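Local coordinates for protein cGAS/DncV-like nucleotidyltransferase in E. coli homolog (Elizabethkingia meningoseptica ATCC 13253 = NBRC 12535, PDB 6E0O) that synthesises cyclic dinucleotide second messengers from nucleoside triphosphates, using magnesium, as the signal-producing enzyme of a CBASS antiphage defence system, at residues R13-I27 and Y50-I64. Sequence-based numbering, arbitrary orientation. Where two conformers were deposited one is given.
Sequences RPVSTTEDLKCQNAI and YRNNTNVRQNSDVDI. With MG (magnesium ion), chain D; nucleotides of chain B.
S16 pins residues 13-20 to the loop 53-61 through its side chain, which bonds R57 O and S60 N; in this nucleotidyltransferase fold that loop joins the short helix 48-52 to the strand carrying the metal-binding D63. S16 OG donates to R57 O (2.7 Å) in the carbonyl plane and accepts from S60 N in an almost straight bond (176°). R57 O also receives S60 OG, at 2.6 Å from above that plane, so two hydroxyls grip one carbonyl inside the type II turn 57-60. Further along, V15 N reaches N55 O, and N55 ND2 bonds S16 O, while N55 OD1 is held by S49 OG.

ND2 of N55 also sits over one face of the Y50 ring, 3.1 Å above the plane at its centre, whereas T17 O and T18 N come in at the ring edge. C23 SG approaches obliquely, 4.1 Å from the ring centroid; its chi1 of 180°, which sets sulfur anti to the backbone N, directs it there. Y50 OH donates to S60 O, which ties the ring to the end of the loop. Water 3 links that hydroxyl to D20 OD2, and water 1 joins S16 O, N53 OD1 and N55 N.

Apolar contacts continue under helix 21-38, where I27 CG1 meets I64 CD1 at 4.1 Å. D63, between V62 and I64 on the strand, binds the magnesium ion through OD2; waters 5 and 6 are further ligands, water 5 donating to D61 O and water 6 to D63 OD1. At the outer end K22, its chain bent at chi3 (72°), crosses N59 at about a right angle, and NZ donates a hydrogen bond to N59 OD1 (2.9 Å) from above the carbonyl plane.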
loop_
_atom_site.group_PDB
_atom_site.type_symbol
_atom_site.label_atom_id
_atom_site.label_comp_id
_atom_site.label_asym_id
_atom_site.label_seq_id
_atom_site.Cartn_x
_atom_site.Cartn_y
_atom_site.Cartn_z
ATOM N N ARG A 13 -11.076 -10.855 5.515
ATOM C CA ARG A 13 -11.504 -9.765 6.379
ATOM C C ARG A 13 -10.331 -8.867 6.768
ATOM O O ARG A 13 -9.216 -9.348 6.970
ATOM C CB ARG A 13 -12.141 -10.338 7.647
ATOM C CG ARG A 13 -13.395 -11.168 7.386
ATOM C CD ARG A 13 -14.520 -10.252 6.935
ATOM N NE ARG A 13 -15.783 -10.930 6.648
ATOM C CZ ARG A 13 -16.216 -11.237 5.427
ATOM N NH1 ARG A 13 -15.478 -10.959 4.351
ATOM N NH2 ARG A 13 -17.394 -11.830 5.283
ATOM N N PRO A 14 -10.568 -7.561 6.918
ATOM C CA PRO A 14 -9.520 -6.692 7.467
ATOM C C PRO A 14 -9.223 -7.103 8.898
ATOM O O PRO A 14 -10.123 -7.463 9.660
ATOM C CB PRO A 14 -10.137 -5.287 7.425
ATOM C CG PRO A 14 -11.384 -5.393 6.666
ATOM C CD PRO A 14 -11.824 -6.836 6.664
ATOM N N VAL A 15 -7.949 -7.045 9.267
ATOM C CA VAL A 15 -7.560 -7.406 10.627
ATOM C C VAL A 15 -7.291 -6.171 11.482
ATOM O O VAL A 15 -7.879 -6.021 12.557
ATOM C CB VAL A 15 -6.403 -8.418 10.614
ATOM C CG1 VAL A 15 -5.948 -8.719 12.019
ATOM C CG2 VAL A 15 -6.841 -9.702 9.915
ATOM N N SER A 16 -6.410 -5.291 11.025
ATOM C CA SER A 16 -6.187 -3.990 11.647
ATOM C C SER A 16 -6.901 -2.926 10.825
ATOM O O SER A 16 -6.908 -2.992 9.594
ATOM C CB SER A 16 -4.695 -3.659 11.650
ATOM O OG SER A 16 -3.942 -4.544 12.455
ATOM N N THR A 17 -7.481 -1.935 11.500
ATOM C CA THR A 17 -8.125 -0.842 10.783
ATOM C C THR A 17 -7.931 0.470 11.537
ATOM O O THR A 17 -7.498 0.500 12.692
ATOM C CB THR A 17 -9.635 -1.061 10.588
ATOM O OG1 THR A 17 -10.288 -0.942 11.861
ATOM C CG2 THR A 17 -9.938 -2.413 9.962
ATOM N N THR A 18 -8.302 1.565 10.880
ATOM C CA THR A 18 -8.196 2.886 11.490
ATOM C C THR A 18 -9.118 3.063 12.690
ATOM O O THR A 18 -8.938 4.027 13.442
ATOM C CB THR A 18 -8.499 3.947 10.433
ATOM O OG1 THR A 18 -9.834 3.760 9.947
ATOM C CG2 THR A 18 -7.510 3.840 9.272
ATOM N N GLU A 19 -10.082 2.163 12.892
ATOM C CA GLU A 19 -10.915 2.227 14.088
ATOM C C GLU A 19 -10.166 1.765 15.328
ATOM O O GLU A 19 -10.619 2.027 16.448
ATOM C CB GLU A 19 -12.161 1.351 13.920
ATOM C CG GLU A 19 -13.125 1.843 12.864
ATOM C CD GLU A 19 -13.509 3.292 13.077
ATOM O OE1 GLU A 19 -14.508 3.554 13.779
ATOM O OE2 GLU A 19 -12.787 4.170 12.552
ATOM N N ASP A 20 -9.041 1.079 15.159
ATOM C CA ASP A 20 -8.357 0.495 16.298
ATOM C C ASP A 20 -7.806 1.585 17.205
ATOM O O ASP A 20 -7.194 2.554 16.745
ATOM C CB ASP A 20 -7.207 -0.385 15.825
ATOM C CG ASP A 20 -7.678 -1.609 15.077
ATOM O OD1 ASP A 20 -8.866 -1.966 15.205
ATOM O OD2 ASP A 20 -6.851 -2.213 14.366
ATOM N N LEU A 21 -7.997 1.398 18.512
ATOM C CA LEU A 21 -7.516 2.373 19.484
ATOM C C LEU A 21 -6.022 2.628 19.334
ATOM O O LEU A 21 -5.574 3.779 19.403
ATOM C CB LEU A 21 -7.826 1.871 20.890
ATOM C CG LEU A 21 -7.226 2.646 22.059
ATOM C CD1 LEU A 21 -7.730 4.075 22.061
ATOM C CD2 LEU A 21 -7.554 1.959 23.387
ATOM N N LYS A 22 -5.231 1.569 19.141
ATOM C CA LYS A 22 -3.784 1.744 19.056
ATOM C C LYS A 22 -3.380 2.463 17.776
ATOM O O LYS A 22 -2.331 3.112 17.744
ATOM C CB LYS A 22 -3.074 0.393 19.190
ATOM C CG LYS A 22 -3.124 -0.199 20.601
ATOM C CD LYS A 22 -2.475 -1.577 20.685
ATOM C CE LYS A 22 -0.960 -1.531 20.574
ATOM N NZ LYS A 22 -0.354 -2.904 20.669
ATOM N N CYS A 23 -4.190 2.362 16.716
ATOM C CA CYS A 23 -3.930 3.133 15.507
ATOM C C CYS A 23 -4.252 4.608 15.738
ATOM O O CYS A 23 -3.441 5.484 15.429
ATOM C CB CYS A 23 -4.752 2.583 14.341
ATOM S SG CYS A 23 -4.490 3.475 12.790
ATOM N N GLN A 24 -5.446 4.881 16.272
ATOM C CA GLN A 24 -5.816 6.249 16.618
ATOM C C GLN A 24 -4.763 6.890 17.509
ATOM O O GLN A 24 -4.377 8.043 17.294
ATOM C CB GLN A 24 -7.180 6.243 17.313
ATOM C CG GLN A 24 -8.322 5.691 16.458
ATOM C CD GLN A 24 -9.628 5.563 17.225
ATOM O OE1 GLN A 24 -9.646 5.613 18.457
ATOM N NE2 GLN A 24 -10.729 5.393 16.499
ATOM N N ASN A 25 -4.284 6.157 18.515
ATOM C CA ASN A 25 -3.301 6.713 19.443
ATOM C C ASN A 25 -2.022 7.100 18.714
ATOM O O ASN A 25 -1.450 8.167 18.957
ATOM C CB ASN A 25 -2.981 5.725 20.562
ATOM C CG ASN A 25 -4.089 5.614 21.577
ATOM O OD1 ASN A 25 -5.005 6.446 21.616
ATOM N ND2 ASN A 25 -4.008 4.592 22.420
ATOM N N ALA A 26 -1.539 6.230 17.830
ATOM C CA ALA A 26 -0.342 6.563 17.068
ATOM C C ALA A 26 -0.561 7.822 16.235
ATOM O O ALA A 26 0.285 8.724 16.220
ATOM C CB ALA A 26 0.063 5.389 16.177
ATOM N N ILE A 27 -1.686 7.895 15.518
ATOM C CA ILE A 27 -1.930 9.052 14.661
ATOM C C ILE A 27 -2.005 10.331 15.492
ATOM O O ILE A 27 -1.407 11.356 15.143
ATOM C CB ILE A 27 -3.182 8.839 13.789
ATOM C CG1 ILE A 27 -2.962 7.680 12.812
ATOM C CG2 ILE A 27 -3.530 10.118 13.040
ATOM C CD1 ILE A 27 -4.216 7.238 12.113
ATOM N N TYR A 50 -3.700 0.885 5.906
ATOM C CA TYR A 50 -4.764 1.472 6.712
ATOM C C TYR A 50 -5.641 2.389 5.869
ATOM O O TYR A 50 -6.856 2.448 6.077
ATOM C CB TYR A 50 -4.190 2.215 7.912
ATOM C CG TYR A 50 -3.823 1.326 9.080
ATOM C CD1 TYR A 50 -2.555 0.779 9.187
ATOM C CD2 TYR A 50 -4.738 1.052 10.081
ATOM C CE1 TYR A 50 -2.205 -0.015 10.265
ATOM C CE2 TYR A 50 -4.398 0.268 11.167
ATOM C CZ TYR A 50 -3.138 -0.273 11.249
ATOM O OH TYR A 50 -2.817 -1.056 12.332
ATOM N N ARG A 51 -5.043 3.113 4.920
ATOM C CA ARG A 51 -5.825 3.981 4.047
ATOM C C ARG A 51 -6.725 3.165 3.123
ATOM O O ARG A 51 -7.904 3.486 2.936
ATOM C CB ARG A 51 -4.891 4.861 3.216
ATOM C CG ARG A 51 -5.615 5.782 2.244
ATOM C CD ARG A 51 -6.321 6.905 2.954
ATOM N NE ARG A 51 -7.148 7.704 2.052
ATOM C CZ ARG A 51 -6.698 8.696 1.289
ATOM N NH1 ARG A 51 -5.411 9.024 1.288
ATOM N NH2 ARG A 51 -7.533 9.354 0.503
ATOM N N ASN A 52 -6.178 2.120 2.526
ATOM C CA ASN A 52 -6.896 1.328 1.540
ATOM C C ASN A 52 -7.660 0.166 2.156
ATOM O O ASN A 52 -8.352 -0.558 1.428
ATOM C CB ASN A 52 -5.910 0.822 0.491
ATOM C CG ASN A 52 -5.116 1.948 -0.131
ATOM O OD1 ASN A 52 -5.676 2.968 -0.513
ATOM N ND2 ASN A 52 -3.806 1.768 -0.233
ATOM N N ASN A 53 -7.557 -0.010 3.470
ATOM C CA ASN A 53 -8.259 -1.053 4.212
ATOM C C ASN A 53 -7.885 -2.458 3.742
ATOM O O ASN A 53 -8.746 -3.310 3.520
ATOM C CB ASN A 53 -9.773 -0.852 4.199
ATOM C CG ASN A 53 -10.451 -1.555 5.352
ATOM O OD1 ASN A 53 -9.868 -1.717 6.430
ATOM N ND2 ASN A 53 -11.688 -1.981 5.142
ATOM N N THR A 54 -6.584 -2.712 3.635
ATOM C CA THR A 54 -6.081 -4.005 3.189
ATOM C C THR A 54 -5.177 -4.682 4.219
ATOM O O THR A 54 -4.382 -5.544 3.851
ATOM C CB THR A 54 -5.346 -3.838 1.861
ATOM O OG1 THR A 54 -4.282 -2.898 2.044
ATOM C CG2 THR A 54 -6.285 -3.348 0.772
ATOM N N ASN A 55 -5.313 -4.357 5.502
ATOM C CA ASN A 55 -4.480 -4.979 6.525
ATOM C C ASN A 55 -4.944 -6.396 6.829
ATOM O O ASN A 55 -6.139 -6.643 6.990
ATOM C CB ASN A 55 -4.605 -4.210 7.838
ATOM C CG ASN A 55 -3.703 -3.029 7.916
ATOM O OD1 ASN A 55 -2.507 -3.122 7.643
ATOM N ND2 ASN A 55 -4.269 -1.893 8.290
ATOM N N VAL A 56 -3.991 -7.318 6.962
ATOM C CA VAL A 56 -4.334 -8.704 7.274
ATOM C C VAL A 56 -3.534 -9.226 8.460
ATOM O O VAL A 56 -3.533 -10.430 8.741
ATOM C CB VAL A 56 -4.163 -9.622 6.049
ATOM C CG1 VAL A 56 -5.014 -9.126 4.897
ATOM C CG2 VAL A 56 -2.699 -9.701 5.629
ATOM N N ARG A 57 -2.866 -8.336 9.176
ATOM C CA ARG A 57 -2.080 -8.729 10.333
ATOM C C ARG A 57 -2.473 -7.882 11.528
ATOM O O ARG A 57 -2.807 -6.701 11.394
ATOM C CB ARG A 57 -0.581 -8.613 10.052
ATOM C CG ARG A 57 -0.124 -9.608 8.995
ATOM C CD ARG A 57 1.377 -9.779 8.974
ATOM N NE ARG A 57 1.765 -11.178 9.162
ATOM C CZ ARG A 57 2.980 -11.659 8.923
ATOM N NH1 ARG A 57 3.932 -10.855 8.471
ATOM N NH2 ARG A 57 3.241 -12.943 9.127
ATOM N N GLN A 58 -2.447 -8.502 12.700
ATOM C CA GLN A 58 -2.763 -7.779 13.920
ATOM C C GLN A 58 -1.690 -6.736 14.194
ATOM O O GLN A 58 -0.503 -6.954 13.931
ATOM C CB GLN A 58 -2.833 -8.741 15.104
ATOM C CG GLN A 58 -4.003 -9.703 15.072
ATOM C CD GLN A 58 -4.242 -10.356 16.422
ATOM O OE1 GLN A 58 -3.303 -10.622 17.173
ATOM N NE2 GLN A 58 -5.507 -10.603 16.743
ATOM N N ASN A 59 -2.117 -5.591 14.719
ATOM C CA ASN A 59 -1.192 -4.563 15.187
ATOM C C ASN A 59 -0.279 -4.070 14.067
ATOM O O ASN A 59 0.903 -3.808 14.288
ATOM C CB ASN A 59 -0.374 -5.072 16.379
ATOM C CG ASN A 59 0.004 -3.971 17.337
ATOM O OD1 ASN A 59 -0.865 -3.285 17.875
ATOM N ND2 ASN A 59 1.303 -3.799 17.567
ATOM N N SER A 60 -0.829 -3.929 12.862
ATOM C CA SER A 60 -0.021 -3.561 11.708
ATOM C C SER A 60 0.501 -2.129 11.819
ATOM O O SER A 60 -0.152 -1.247 12.383
ATOM C CB SER A 60 -0.853 -3.672 10.426
ATOM O OG SER A 60 -1.232 -5.002 10.134
ATOM N N ASP A 61 1.661 -1.888 11.207
ATOM C CA ASP A 61 2.213 -0.541 11.133
ATOM C C ASP A 61 1.374 0.338 10.208
ATOM O O ASP A 61 0.841 -0.121 9.192
ATOM C CB ASP A 61 3.637 -0.573 10.565
ATOM C CG ASP A 61 4.606 -1.414 11.387
ATOM O OD1 ASP A 61 4.243 -1.904 12.476
ATOM O OD2 ASP A 61 5.752 -1.596 10.913
ATOM N N VAL A 62 1.276 1.622 10.557
ATOM C CA VAL A 62 0.516 2.602 9.784
ATOM C C VAL A 62 1.469 3.563 9.077
ATOM O O VAL A 62 2.477 3.990 9.648
ATOM C CB VAL A 62 -0.481 3.383 10.662
ATOM C CG1 VAL A 62 0.233 4.148 11.779
ATOM C CG2 VAL A 62 -1.319 4.319 9.803
ATOM N N ASP A 63 1.118 3.931 7.842
ATOM C CA ASP A 63 1.900 4.851 7.019
ATOM C C ASP A 63 1.262 6.233 7.061
ATOM O O ASP A 63 0.192 6.454 6.483
ATOM C CB ASP A 63 1.963 4.306 5.598
ATOM C CG ASP A 63 2.515 2.911 5.566
ATOM O OD1 ASP A 63 3.655 2.745 6.044
ATOM O OD2 ASP A 63 1.798 1.980 5.130
ATOM N N ILE A 64 1.925 7.151 7.762
ATOM C CA ILE A 64 1.454 8.517 7.940
ATOM C C ILE A 64 2.283 9.419 7.041
ATOM O O ILE A 64 3.499 9.560 7.242
ATOM C CB ILE A 64 1.574 8.963 9.405
ATOM C CG1 ILE A 64 0.806 8.011 10.320
ATOM C CG2 ILE A 64 1.118 10.402 9.573
ATOM C CD1 ILE A 64 1.003 8.307 11.798
HETATM MG MG MG D . 2.114 -0.109 5.017
ATOM P P A B 2 8.979 -0.212 1.555
ATOM O OP1 A B 2 9.657 0.575 0.492
ATOM O OP2 A B 2 9.796 -1.059 2.466
ATOM O "O5'" A B 2 8.152 0.809 2.459
ATOM C "C5'" A B 2 8.791 1.592 3.465
ATOM C "C4'" A B 2 8.000 2.837 3.788
ATOM O "O4'" A B 2 8.069 3.737 2.651
ATOM C "C3'" A B 2 6.517 2.608 4.066
ATOM O "O3'" A B 2 6.054 3.526 5.055
ATOM C "C2'" A B 2 5.864 2.909 2.724
ATOM O "O2'" A B 2 4.520 3.341 2.804
ATOM C "C1'" A B 2 6.770 4.002 2.161
ATOM N N9 A B 2 6.831 3.989 0.700
ATOM C C8 A B 2 7.499 3.085 -0.093
ATOM N N7 A B 2 7.376 3.310 -1.376
ATOM C C5 A B 2 6.560 4.431 -1.436
ATOM C C6 A B 2 6.042 5.173 -2.516
ATOM N N6 A B 2 6.273 4.906 -3.803
ATOM N N1 A B 2 5.279 6.232 -2.207
ATOM C C2 A B 2 5.025 6.527 -0.933
ATOM N N3 A B 2 5.452 5.909 0.168
ATOM C C4 A B 2 6.221 4.860 -0.161
HETATM O O HOH W 1 -7.443 -2.913 6.921
HETATM O O HOH W 2 -8.365 0.785 7.726
HETATM O O HOH W 3 -4.304 -1.262 14.743
HETATM O O HOH W 4 2.383 -1.884 19.437
HETATM O O HOH W 5 0.569 -0.074 6.446
HETATM O O HOH W 6 3.492 0.151 6.486
#